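Tlr1789 protein (Thermosynechococcus elongatus, PDB 2X8X) probably helps to insert or translocate proteins at the cyanobacterial outer membrane as an Omp85-family member, this fragment being its N-terminal region of three POTRA domains. Local coordinates at residues Q25-R30 and N45-T50; T50-D55 and G104-L109; G131-T136 and L147-G152. One frame throughout, in Å; residues are numbered along the deposited sequence.

Contact 1 of 3, residues Q25-R30 and N45-T50; sequences QVISTR and NAIFAT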
ATOM      1  N   GLN A  25      -3.408  29.848   0.302  1.00 29.98           N
ATOM      2  CA  GLN A  25      -4.789  29.479   0.007  1.00 31.45           C
ATOM      3  C   GLN A  25      -5.381  28.701   1.193  1.00 30.69           C
ATOM      4  O   GLN A  25      -6.513  28.876   1.508  1.00 30.40           O
ATOM      5  CB  GLN A  25      -4.720  28.614  -1.255  1.00 32.92           C
ATOM      6  CG  GLN A  25      -5.975  28.157  -2.012  1.00 42.27           C
ATOM      7  CD  GLN A  25      -5.644  27.761  -3.510  1.00 49.87           C
ATOM      8  OE1 GLN A  25      -4.587  27.173  -3.799  1.00 54.49           O
ATOM      9  NE2 GLN A  25      -6.561  28.085  -4.447  1.00 52.33           N
ATOM     10  N   VAL A  26      -4.603  27.846   1.869  1.00 30.18           N
ATOM     11  CA  VAL A  26      -5.189  26.903   2.838  1.00 28.70           C
ATOM     12  C   VAL A  26      -5.176  27.419   4.290  1.00 28.08           C
ATOM     13  O   VAL A  26      -5.896  26.935   5.125  1.00 28.28           O
ATOM     14  CB  VAL A  26      -4.533  25.479   2.764  1.00 28.09           C
ATOM     15  CG1 VAL A  26      -4.533  24.928   1.341  1.00 29.13           C
ATOM     16  CG2 VAL A  26      -3.142  25.523   3.218  1.00 26.62           C
ATOM     17  N   ILE A  27      -4.359  28.397   4.594  1.00 28.08           N
ATOM     18  CA  ILE A  27      -4.306  28.917   5.976  1.00 29.48           C
ATOM     19  C   ILE A  27      -5.379  29.992   6.158  1.00 30.93           C
ATOM     20  O   ILE A  27      -5.873  30.556   5.169  1.00 31.75           O
ATOM     21  CB  ILE A  27      -2.915  29.505   6.341  1.00 28.49           C
ATOM     22  CG1 ILE A  27      -2.673  30.792   5.536  1.00 27.45           C
ATOM     23  CG2 ILE A  27      -1.809  28.361   6.233  1.00 25.93           C
ATOM     24  CD1 ILE A  27      -1.236  31.366   5.517  1.00 30.75           C
ATOM     25  N   SER A  28      -5.764  30.267   7.396  1.00 30.91           N
ATOM     26  CA  SER A  28      -6.721  31.327   7.584  1.00 32.43           C
ATOM     27  C   SER A  28      -6.034  32.580   8.104  1.00 31.98           C
ATOM     28  O   SER A  28      -6.627  33.638   8.078  1.00 32.48           O
ATOM     29  CB  SER A  28      -7.866  30.881   8.509  1.00 33.07           C
ATOM     30  OG  SER A  28      -7.308  30.471   9.770  1.00 38.73           O
ATOM     31  N   THR A  29      -4.805  32.455   8.609  1.00 31.49           N
ATOM     32  CA  THR A  29      -4.104  33.602   9.187  1.00 31.55           C
ATOM     33  C   THR A  29      -3.604  34.524   8.065  1.00 31.13           C
ATOM     34  O   THR A  29      -2.882  34.094   7.131  1.00 32.41           O
ATOM     35  CB  THR A  29      -2.965  33.177  10.173  1.00 31.88           C
ATOM     36  OG1 THR A  29      -3.487  32.251  11.160  1.00 33.18           O
ATOM     37  CG2 THR A  29      -2.427  34.414  10.886  1.00 32.29           C
ATOM     38  N   ARG A  30      -4.048  35.777   8.155  1.00 30.20           N
ATOM     39  CA  ARG A  30      -3.741  36.872   7.233  1.00 29.60           C
ATOM     40  C   ARG A  30      -3.144  38.060   8.011  1.00 26.92           C
ATOM     41  O   ARG A  30      -3.336  38.168   9.214  1.00 24.33           O
ATOM     42  CB  ARG A  30      -5.023  37.399   6.522  1.00 30.53           C
ATOM     43  CG  ARG A  30      -5.971  36.345   5.847  1.00 35.25           C
ATOM     44  CD  ARG A  30      -5.376  35.784   4.547  1.00 39.76           C
ATOM     45  NE  ARG A  30      -6.059  34.559   4.090  1.00 44.71           N
ATOM     46  CZ  ARG A  30      -5.459  33.512   3.497  1.00 46.29           C
ATOM     47  NH1 ARG A  30      -4.124  33.507   3.288  1.00 42.22           N
ATOM     48  NH2 ARG A  30      -6.206  32.448   3.124  1.00 47.61           N
ATOM     49  N   ASN A  45      -1.846  22.204  10.593  1.00 22.11           N
ATOM     50  CA  ASN A  45      -2.605  20.977  10.208  1.00 20.33           C
ATOM     51  C   ASN A  45      -3.125  21.056   8.780  1.00 20.28           C
ATOM     52  O   ASN A  45      -2.998  20.117   8.009  1.00 21.51           O
ATOM     53  CB  ASN A  45      -3.821  20.769  11.078  1.00 19.75           C
ATOM     54  CG  ASN A  45      -3.508  20.485  12.496  1.00 20.05           C
ATOM     55  OD1 ASN A  45      -4.404  20.587  13.350  1.00 19.46           O
ATOM     56  ND2 ASN A  45      -2.290  20.105  12.789  1.00 18.78           N
ATOM     57  N   ALA A  46      -3.765  22.161   8.411  1.00 20.92           N
ATOM     58  CA  ALA A  46      -4.280  22.329   7.017  1.00 22.37           C
ATOM     59  C   ALA A  46      -3.224  22.271   5.949  1.00 21.71           C
ATOM     60  O   ALA A  46      -3.449  21.709   4.875  1.00 24.21           O
ATOM     61  CB  ALA A  46      -5.099  23.656   6.886  1.00 22.15           C
ATOM     62  N   ILE A  47      -2.079  22.878   6.210  1.00 21.18           N
ATOM     63  CA  ILE A  47      -0.979  22.788   5.277  1.00 19.90           C
ATOM     64  C   ILE A  47      -0.451  21.376   5.183  1.00 21.35           C
ATOM     65  O   ILE A  47      -0.140  20.852   4.078  1.00 21.44           O
ATOM     66  CB  ILE A  47       0.169  23.730   5.734  1.00 20.97           C
ATOM     67  CG1 ILE A  47      -0.292  25.199   5.707  1.00 19.79           C
ATOM     68  CG2 ILE A  47       1.340  23.536   4.824  1.00 20.83           C
ATOM     69  CD1 ILE A  47       0.653  26.166   6.500  1.00 21.56           C
ATOM     70  N   PHE A  48      -0.322  20.725   6.326  1.00 20.78           N
ATOM     71  CA  PHE A  48       0.131  19.339   6.270  1.00 21.05           C
ATOM     72  C   PHE A  48      -0.867  18.451   5.506  1.00 20.91           C
ATOM     73  O   PHE A  48      -0.426  17.568   4.739  1.00 21.33           O
ATOM     74  CB  PHE A  48       0.422  18.815   7.673  1.00 19.83           C
ATOM     75  CG  PHE A  48       1.289  17.609   7.677  1.00 20.91           C
ATOM     76  CD1 PHE A  48       2.679  17.735   7.665  1.00 19.03           C
ATOM     77  CD2 PHE A  48       0.724  16.353   7.721  1.00 18.37           C
ATOM     78  CE1 PHE A  48       3.493  16.574   7.664  1.00 22.16           C
ATOM     79  CE2 PHE A  48       1.505  15.173   7.645  1.00 20.07           C
ATOM     80  CZ  PHE A  48       2.926  15.313   7.668  1.00 20.28           C
ATOM     81  N   ALA A  49      -2.193  18.673   5.694  1.00 18.82           N
ATOM     82  CA  ALA A  49      -3.204  17.859   5.033  1.00 19.36           C
ATOM     83  C   ALA A  49      -3.155  17.967   3.513  1.00 20.16           C
ATOM     84  O   ALA A  49      -3.807  17.161   2.848  1.00 20.71           O
ATOM     85  CB  ALA A  49      -4.605  18.208   5.468  1.00 16.37           C
ATOM     86  N   THR A  50      -2.402  18.901   2.957  1.00 19.23           N
ATOM     87  CA  THR A  50      -2.368  19.012   1.473  1.00 22.15           C
ATOM     88  C   THR A  50      -1.569  17.825   0.894  1.00 21.78           C
ATOM     89  O   THR A  50      -1.755  17.481  -0.252  1.00 21.83           O
ATOM     90  CB  THR A  50      -1.709  20.282   0.988  1.00 22.63           C
ATOM     91  OG1 THR A  50      -0.345  20.305   1.466  1.00 22.96           O
ATOM     92  CG2 THR A  50      -2.562  21.588   1.399  1.00 22.11           C
TER

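Contact 2 of 3, residues T50-D55 and G104-L109; sequences TGFFAD and GRTLNL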
ATOM      1  N   THR A  50      -2.402  18.901   2.957  1.00 19.23           N
ATOM      2  CA  THR A  50      -2.368  19.012   1.473  1.00 22.15           C
ATOM      3  C   THR A  50      -1.569  17.825   0.894  1.00 21.78           C
ATOM      4  O   THR A  50      -1.755  17.481  -0.252  1.00 21.83           O
ATOM      5  CB  THR A  50      -1.709  20.282   0.988  1.00 22.63           C
ATOM      6  OG1 THR A  50      -0.345  20.305   1.466  1.00 22.96           O
ATOM      7  CG2 THR A  50      -2.562  21.588   1.399  1.00 22.11           C
ATOM      8  N   GLY A  51      -0.668  17.246   1.706  1.00 19.98           N
ATOM      9  CA  GLY A  51       0.080  16.061   1.280  1.00 21.19           C
ATOM     10  C   GLY A  51       1.428  16.347   0.648  1.00 20.31           C
ATOM     11  O   GLY A  51       2.143  15.400   0.348  1.00 18.91           O
ATOM     12  N   PHE A  52       1.778  17.625   0.488  1.00 19.17           N
ATOM     13  CA  PHE A  52       3.076  17.990  -0.126  1.00 20.01           C
ATOM     14  C   PHE A  52       4.248  18.169   0.840  1.00 20.47           C
ATOM     15  O   PHE A  52       5.384  18.420   0.398  1.00 21.26           O
ATOM     16  CB  PHE A  52       2.960  19.323  -0.915  1.00 18.70           C
ATOM     17  CG  PHE A  52       2.072  19.267  -2.119  1.00 21.83           C
ATOM     18  CD1 PHE A  52       2.515  18.671  -3.304  1.00 23.74           C
ATOM     19  CD2 PHE A  52       0.782  19.832  -2.075  1.00 21.96           C
ATOM     20  CE1 PHE A  52       1.697  18.605  -4.425  1.00 23.30           C
ATOM     21  CE2 PHE A  52      -0.071  19.791  -3.201  1.00 25.99           C
ATOM     22  CZ  PHE A  52       0.399  19.197  -4.390  1.00 22.46           C
ATOM     23  N   PHE A  53       4.021  18.092   2.151  1.00 21.98           N
ATOM     24  CA  PHE A  53       5.057  18.577   3.089  1.00 22.16           C
ATOM     25  C   PHE A  53       5.480  17.549   4.091  1.00 21.93           C
ATOM     26  O   PHE A  53       4.631  16.912   4.715  1.00 22.18           O
ATOM     27  CB  PHE A  53       4.585  19.872   3.805  1.00 22.51           C
ATOM     28  CG  PHE A  53       4.172  20.947   2.842  1.00 23.45           C
ATOM     29  CD1 PHE A  53       5.124  21.739   2.211  1.00 23.44           C
ATOM     30  CD2 PHE A  53       2.839  21.152   2.545  1.00 22.98           C
ATOM     31  CE1 PHE A  53       4.745  22.717   1.280  1.00 23.01           C
ATOM     32  CE2 PHE A  53       2.460  22.126   1.628  1.00 24.99           C
ATOM     33  CZ  PHE A  53       3.386  22.925   1.013  1.00 21.61           C
ATOM     34  N   ALA A  54       6.792  17.360   4.216  1.00 19.10           N
ATOM     35  CA  ALA A  54       7.313  16.462   5.243  1.00 19.42           C
ATOM     36  C   ALA A  54       7.208  17.063   6.642  1.00 21.28           C
ATOM     37  O   ALA A  54       7.194  16.320   7.649  1.00 20.89           O
ATOM     38  CB  ALA A  54       8.800  16.105   4.949  1.00 19.70           C
ATOM     39  N   ASP A  55       7.172  18.396   6.732  1.00 20.19           N
ATOM     40  CA  ASP A  55       7.299  19.045   7.997  1.00 23.35           C
ATOM     41  C   ASP A  55       6.734  20.451   7.830  1.00 23.45           C
ATOM     42  O   ASP A  55       6.839  21.040   6.764  1.00 22.97           O
ATOM     43  CB  ASP A  55       8.775  19.108   8.458  1.00 23.97           C
ATOM     44  CG  ASP A  55       8.893  19.305   9.976  1.00 30.86           C
ATOM     45  OD1 ASP A  55       7.872  19.588  10.657  1.00 34.13           O
ATOM     46  OD2 ASP A  55      10.021  19.193  10.496  1.00 37.13           O
ATOM     47  N   GLY A 104       8.617  14.288 -11.768  1.00 23.45           N
ATOM     48  CA  GLY A 104       8.986  15.634 -12.159  1.00 22.89           C
ATOM     49  C   GLY A 104       8.296  16.739 -11.395  1.00 24.57           C
ATOM     50  O   GLY A 104       8.584  17.930 -11.659  1.00 24.65           O
ATOM     51  N   ARG A 105       7.424  16.413 -10.416  1.00 23.82           N
ATOM     52  CA  ARG A 105       6.903  17.475  -9.543  1.00 23.22           C
ATOM     53  C   ARG A 105       7.007  17.005  -8.152  1.00 22.30           C
ATOM     54  O   ARG A 105       7.225  15.820  -7.916  1.00 22.55           O
ATOM     55  CB  ARG A 105       5.422  17.779  -9.800  1.00 26.32           C
ATOM     56  CG  ARG A 105       4.845  17.240 -11.054  1.00 30.62           C
ATOM     57  CD  ARG A 105       3.412  17.819 -11.127  1.00 37.89           C
ATOM     58  NE  ARG A 105       2.492  17.006 -10.336  1.00 38.05           N
ATOM     59  CZ  ARG A 105       1.846  15.969 -10.846  1.00 34.03           C
ATOM     60  NH1 ARG A 105       2.022  15.725 -12.144  1.00 34.12           N
ATOM     61  NH2 ARG A 105       1.008  15.230 -10.099  1.00 25.20           N
ATOM     62  N   THR A 106       6.837  17.912  -7.213  1.00 20.74           N
ATOM     63  CA  THR A 106       6.974  17.601  -5.824  1.00 21.58           C
ATOM     64  C   THR A 106       6.090  16.370  -5.541  1.00 21.94           C
ATOM     65  O   THR A 106       4.933  16.301  -6.005  1.00 21.81           O
ATOM     66  CB  THR A 106       6.347  18.753  -5.005  1.00 22.17           C
ATOM     67  OG1 THR A 106       7.123  19.912  -5.249  1.00 24.45           O
ATOM     68  CG2 THR A 106       6.357  18.433  -3.461  1.00 20.26           C
ATOM     69  N   LEU A 107       6.618  15.438  -4.765  1.00 21.25           N
ATOM     70  CA  LEU A 107       5.836  14.241  -4.426  1.00 18.42           C
ATOM     71  C   LEU A 107       4.703  14.674  -3.483  1.00 17.18           C
ATOM     72  O   LEU A 107       4.908  15.496  -2.563  1.00 17.17           O
ATOM     73  CB  LEU A 107       6.774  13.270  -3.707  1.00 18.25           C
ATOM     74  CG  LEU A 107       6.089  12.154  -2.889  1.00 18.79           C
ATOM     75  CD1 LEU A 107       5.474  11.086  -3.790  1.00 15.11           C
ATOM     76  CD2 LEU A 107       7.185  11.615  -2.057  1.00 20.65           C
ATOM     77  N   ASN A 108       3.518  14.113  -3.711  1.00 16.63           N
ATOM     78  CA  ASN A 108       2.374  14.316  -2.882  1.00 16.86           C
ATOM     79  C   ASN A 108       1.953  12.945  -2.326  1.00 16.64           C
ATOM     80  O   ASN A 108       1.716  11.998  -3.086  1.00 17.18           O
ATOM     81  CB  ASN A 108       1.223  15.008  -3.651  1.00 15.95           C
ATOM     82  CG  ASN A 108       0.071  15.312  -2.752  1.00 16.45           C
ATOM     83  OD1 ASN A 108      -0.640  14.384  -2.307  1.00 15.96           O
ATOM     84  ND2 ASN A 108      -0.146  16.612  -2.439  1.00 14.69           N
ATOM     85  N   LEU A 109       1.921  12.801  -1.008  1.00 17.53           N
ATOM     86  CA  LEU A 109       1.600  11.489  -0.443  1.00 19.41           C
ATOM     87  C   LEU A 109       0.173  11.048  -0.664  1.00 19.28           C
ATOM     88  O   LEU A 109      -0.081   9.867  -0.691  1.00 19.89           O
ATOM     89  CB  LEU A 109       1.929  11.417   1.027  1.00 21.17           C
ATOM     90  CG  LEU A 109       3.403  11.268   1.446  1.00 24.63           C
ATOM     91  CD1 LEU A 109       3.453  10.700   2.852  1.00 27.48           C
ATOM     92  CD2 LEU A 109       4.317  10.431   0.602  1.00 25.10           C
TER

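Contact 3 of 3, residues G131-T136 and L147-G152; sequences GQVVGT and LQVAEG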
ATOM      1  N   GLY A 131      -2.354 -10.292  -3.238  1.00 19.41           N
ATOM      2  CA  GLY A 131      -1.289  -9.362  -3.548  1.00 18.42           C
ATOM      3  C   GLY A 131      -1.551  -7.944  -3.065  1.00 20.24           C
ATOM      4  O   GLY A 131      -2.673  -7.446  -3.229  1.00 18.08           O
ATOM      5  N   GLN A 132      -0.555  -7.241  -2.525  1.00 18.02           N
ATOM      6  CA  GLN A 132      -0.854  -5.833  -2.125  1.00 18.75           C
ATOM      7  C   GLN A 132       0.488  -5.225  -1.791  1.00 18.65           C
ATOM      8  O   GLN A 132       1.443  -5.978  -1.526  1.00 18.93           O
ATOM      9  CB  GLN A 132      -1.707  -5.776  -0.848  1.00 19.33           C
ATOM     10  CG  GLN A 132      -0.944  -6.451   0.319  1.00 21.49           C
ATOM     11  CD  GLN A 132      -1.732  -6.431   1.670  1.00 35.11           C
ATOM     12  OE1 GLN A 132      -2.733  -5.755   1.804  1.00 39.31           O
ATOM     13  NE2 GLN A 132      -1.275  -7.204   2.645  1.00 37.27           N
ATOM     14  N   VAL A 133       0.517  -3.886  -1.735  1.00 17.67           N
ATOM     15  CA  VAL A 133       1.664  -3.107  -1.244  1.00 15.53           C
ATOM     16  C   VAL A 133       1.675  -3.281   0.248  1.00 17.26           C
ATOM     17  O   VAL A 133       0.599  -3.327   0.857  1.00 17.01           O
ATOM     18  CB  VAL A 133       1.488  -1.623  -1.636  1.00 15.44           C
ATOM     19  CG1 VAL A 133       2.554  -0.701  -1.014  1.00 14.51           C
ATOM     20  CG2 VAL A 133       1.580  -1.517  -3.143  1.00 14.55           C
ATOM     21  N   VAL A 134       2.860  -3.429   0.843  1.00 16.01           N
ATOM     22  CA  VAL A 134       3.014  -3.582   2.275  1.00 18.27           C
ATOM     23  C   VAL A 134       4.043  -2.586   2.805  1.00 19.87           C
ATOM     24  O   VAL A 134       4.979  -2.129   2.071  1.00 19.48           O
ATOM     25  CB  VAL A 134       3.492  -5.046   2.683  1.00 18.43           C
ATOM     26  CG1 VAL A 134       2.449  -6.069   2.324  1.00 19.53           C
ATOM     27  CG2 VAL A 134       4.747  -5.425   1.967  1.00 17.04           C
ATOM     28  N   GLY A 135       3.856  -2.198   4.061  1.00 21.43           N
ATOM     29  CA  GLY A 135       4.834  -1.326   4.708  1.00 23.67           C
ATOM     30  C   GLY A 135       4.559   0.127   4.389  1.00 24.18           C
ATOM     31  O   GLY A 135       3.543   0.469   3.756  1.00 24.11           O
ATOM     32  N   THR A 136       5.478   0.974   4.820  1.00 23.64           N
ATOM     33  CA  THR A 136       5.410   2.397   4.616  1.00 24.50           C
ATOM     34  C   THR A 136       6.369   2.741   3.461  1.00 23.53           C
ATOM     35  O   THR A 136       7.529   2.284   3.488  1.00 21.50           O
ATOM     36  CB  THR A 136       5.862   3.102   5.921  1.00 25.44           C
ATOM     37  OG1 THR A 136       4.975   2.702   6.991  1.00 30.18           O
ATOM     38  CG2 THR A 136       5.802   4.659   5.783  1.00 27.19           C
ATOM     39  N   LEU A 147       8.811   1.125  -2.674  1.00 16.32           N
ATOM     40  CA  LEU A 147       7.679   0.368  -2.175  1.00 16.91           C
ATOM     41  C   LEU A 147       8.006  -1.160  -2.095  1.00 15.73           C
ATOM     42  O   LEU A 147       8.880  -1.670  -2.824  1.00 17.10           O
ATOM     43  CB  LEU A 147       6.552   0.556  -3.195  1.00 15.05           C
ATOM     44  CG  LEU A 147       6.127   1.962  -3.520  1.00 19.06           C
ATOM     45  CD1 LEU A 147       5.009   1.845  -4.528  1.00 20.18           C
ATOM     46  CD2 LEU A 147       5.611   2.592  -2.235  1.00 23.75           C
ATOM     47  N   GLN A 148       7.272  -1.874  -1.235  1.00 16.64           N
ATOM     48  CA  GLN A 148       7.338  -3.324  -1.140  1.00 17.06           C
ATOM     49  C   GLN A 148       6.001  -3.835  -1.509  1.00 17.60           C
ATOM     50  O   GLN A 148       4.993  -3.200  -1.141  1.00 19.08           O
ATOM     51  CB  GLN A 148       7.582  -3.726   0.307  1.00 16.20           C
ATOM     52  CG  GLN A 148       8.858  -3.144   0.892  1.00 21.46           C
ATOM     53  CD  GLN A 148       9.045  -3.558   2.373  1.00 26.25           C
ATOM     54  OE1 GLN A 148       9.172  -2.699   3.229  1.00 32.97           O
ATOM     55  NE2 GLN A 148       8.942  -4.833   2.668  1.00 19.55           N
ATOM     56  N   VAL A 149       5.949  -4.955  -2.234  1.00 18.38           N
ATOM     57  CA  VAL A 149       4.721  -5.735  -2.369  1.00 16.81           C
ATOM     58  C   VAL A 149       4.939  -7.162  -1.814  1.00 19.35           C
ATOM     59  O   VAL A 149       6.077  -7.660  -1.756  1.00 17.86           O
ATOM     60  CB  VAL A 149       4.271  -5.821  -3.786  1.00 18.16           C
ATOM     61  CG1 VAL A 149       3.921  -4.407  -4.338  1.00 15.01           C
ATOM     62  CG2 VAL A 149       5.391  -6.432  -4.577  1.00 15.06           C
ATOM     63  N   ALA A 150       3.840  -7.748  -1.366  1.00 17.81           N
ATOM     64  CA  ALA A 150       3.742  -9.175  -1.069  1.00 19.69           C
ATOM     65  C   ALA A 150       2.640  -9.649  -1.972  1.00 19.87           C
ATOM     66  O   ALA A 150       1.479  -9.339  -1.734  1.00 20.76           O
ATOM     67  CB  ALA A 150       3.354  -9.376   0.340  1.00 19.40           C
ATOM     68  N   GLU A 151       3.015 -10.407  -2.990  1.00 18.83           N
ATOM     69  CA  GLU A 151       2.112 -10.750  -4.056  1.00 19.03           C
ATOM     70  C   GLU A 151       1.297 -11.999  -3.724  1.00 19.60           C
ATOM     71  O   GLU A 151       0.264 -12.206  -4.331  1.00 18.96           O
ATOM     72  CB  GLU A 151       2.934 -11.026  -5.295  1.00 17.89           C
ATOM     73  CG  GLU A 151       3.713  -9.769  -5.724  1.00 21.51           C
ATOM     74  CD  GLU A 151       4.112  -9.839  -7.165  1.00 25.29           C
ATOM     75  OE1 GLU A 151       4.247 -10.963  -7.692  1.00 27.66           O
ATOM     76  OE2 GLU A 151       4.261  -8.785  -7.774  1.00 24.18           O
ATOM     77  N   GLY A 152       1.754 -12.804  -2.764  1.00 18.63           N
ATOM     78  CA  GLY A 152       1.049 -14.061  -2.405  1.00 20.20           C
ATOM     79  C   GLY A 152       1.737 -15.277  -3.034  1.00 21.50           C
ATOM     80  O   GLY A 152       1.102 -16.129  -3.639  1.00 22.71           O
TER
HETATM   81  O   HOH W   1       5.941  -0.009   0.649  1.00 18.92           O

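Contact 1 of 3, residues Q25-R30 and N45-T50
Ile47 of helix 37-48 meets Val26 and Ile27 at the end of helix 17-26. Followed outward, its CB carries CG1 anti to the carbonyl carbon (chi1 -63°), a setting that aims the longer branch at the other segment. Ile47 CG1 meets two methyls, 3.5 Å from Ile27 CG2 and 3.8 Å from Val26 CG2; the Val26 side chain crosses that of Ile47 at about a right angle. At the tip, CD1 of Ile47 presses on CG2 of Ile27, and the 3.3 Å between these two methyls is closer than usual van der Waals contact. The two isoleucines run alongside each other and point the same way.

The other branch of Val26, CG1, touches CG2 of Thr50 at 3.9 Å. The hydroxyl of Thr50 is turned back onto its own segment, where OG1 donates to Ile47 O at 2.7 Å in the plane of that carbonyl, leaving the methyl for Val26. The methyl CB of Ala46 lies against Val26 O at 3.8 Å.

Both isoleucines also rest on Phe71 of strand 66-75, and Ile47 on Phe53. The arrangement is that of a POTRA domain, in which two helices pack together over one face of a small mixed sheet.

Contact 2 of 3, residues T50-D55 and G104-L109
Asn108 and the turn Thr50-Phe52 supply most of this contact, beginning with two hydrogen bonds. Asn108 ND2 donates to Thr50 O at 2.9 Å with an N-H...O angle of 158°, the acceptor lying close to the amide plane. Next to it, Leu109 N donates to Gly51 O, also at 2.9 Å, its nitrogen tilted from the carbonyl plane. Gly51 O receives a CA-H...O contact from Asn108 CA as well, at 3.4 Å.

The aromatic part belongs to Phe52. Asn108 ND2 sits 3.1 Å above the centre of its ring, with the amide plane nearly perpendicular to the ring at 85°. CG of Asn108 is anti to the backbone N (chi1 -176°), which carries the amide across the ring to Thr50 O.

Apolar contacts flank the ring. Thr106 CG2 lies at the ring edge, 3.9 Å from Phe52 CD1, while Asn108 CB is 3.7 Å from Phe52 CE1. Leu107 O is buried here without a hydrogen-bond partner.

Asn108 is also the N-cap of helix 109-125, its OD1 accepting from Glu111 N. One amide thus ties the two POTRA ranges together by polar bonds, its oxygen capping the helix and its nitrogen bonded to Thr50 O over the Phe52 ring.

Contact 3 of 3, residues G131-T136 and L147-G152
Val133 and Val149 face each other as an antiparallel non-hydrogen-bonded pair, yet their side chains diverge. Their side chains meet through one branch each, Val133 CG2 lying 3.9 Å from Val149 CG1 where they cross at a slant. Val133 CG1, anti to the backbone N at chi1 173°, rests instead 3.5 Å from Gln148 O.

Val134 lies on the face that also carries Gln132, Gln148 and Ala150. Each of its methyls meets one of the last two: CG2 approaches Gln148 CB at 3.7 Å, the side chains crossing at about a right angle, and CG1 touches Ala150 CB at 4.0 Å.

Backbone bonds join neighbouring residues. Gln132 and Ala150 bond reciprocally, each nitrogen 3.0 Å from the other residue's O. Val134 N donates to Gln148 O at 2.9 Å, but the return link passes through a water that donates to Val134 O and accepts from Gln148 N. The axes of segments 132-134 and 147-150 make an angle of 128°, well short of straight antiparallel.

In the second POTRA range the two strands form a beta hairpin. Strand 144-150 lies between strands 132-139 and 81-85, while helix 109-125 packs on Val133 through Ile116 and Ile119 and on Val149 through Tyr123.

Contacts 1 and 2 adjoin and share Thr50, whose methyl serves the helix packing of contact 1 while its carbonyl serves contact 2. They also touch where Phe48 and Ile47 approach Phe53. Contact 1 lies within the first POTRA range and is almost wholly apolar across its segments; contact 2 joins that range to the second through polar bonds and an amide over a ring. Contact 3, inside the second range, relies on strand pairing, with its centre about 22 Å from that of contact 2. Helix 109-125 starts at contact 2 and its side chains reach valines of both strands of contact 3. All three are partly buried, and contact 3 is nearest the centre of the elongated chain.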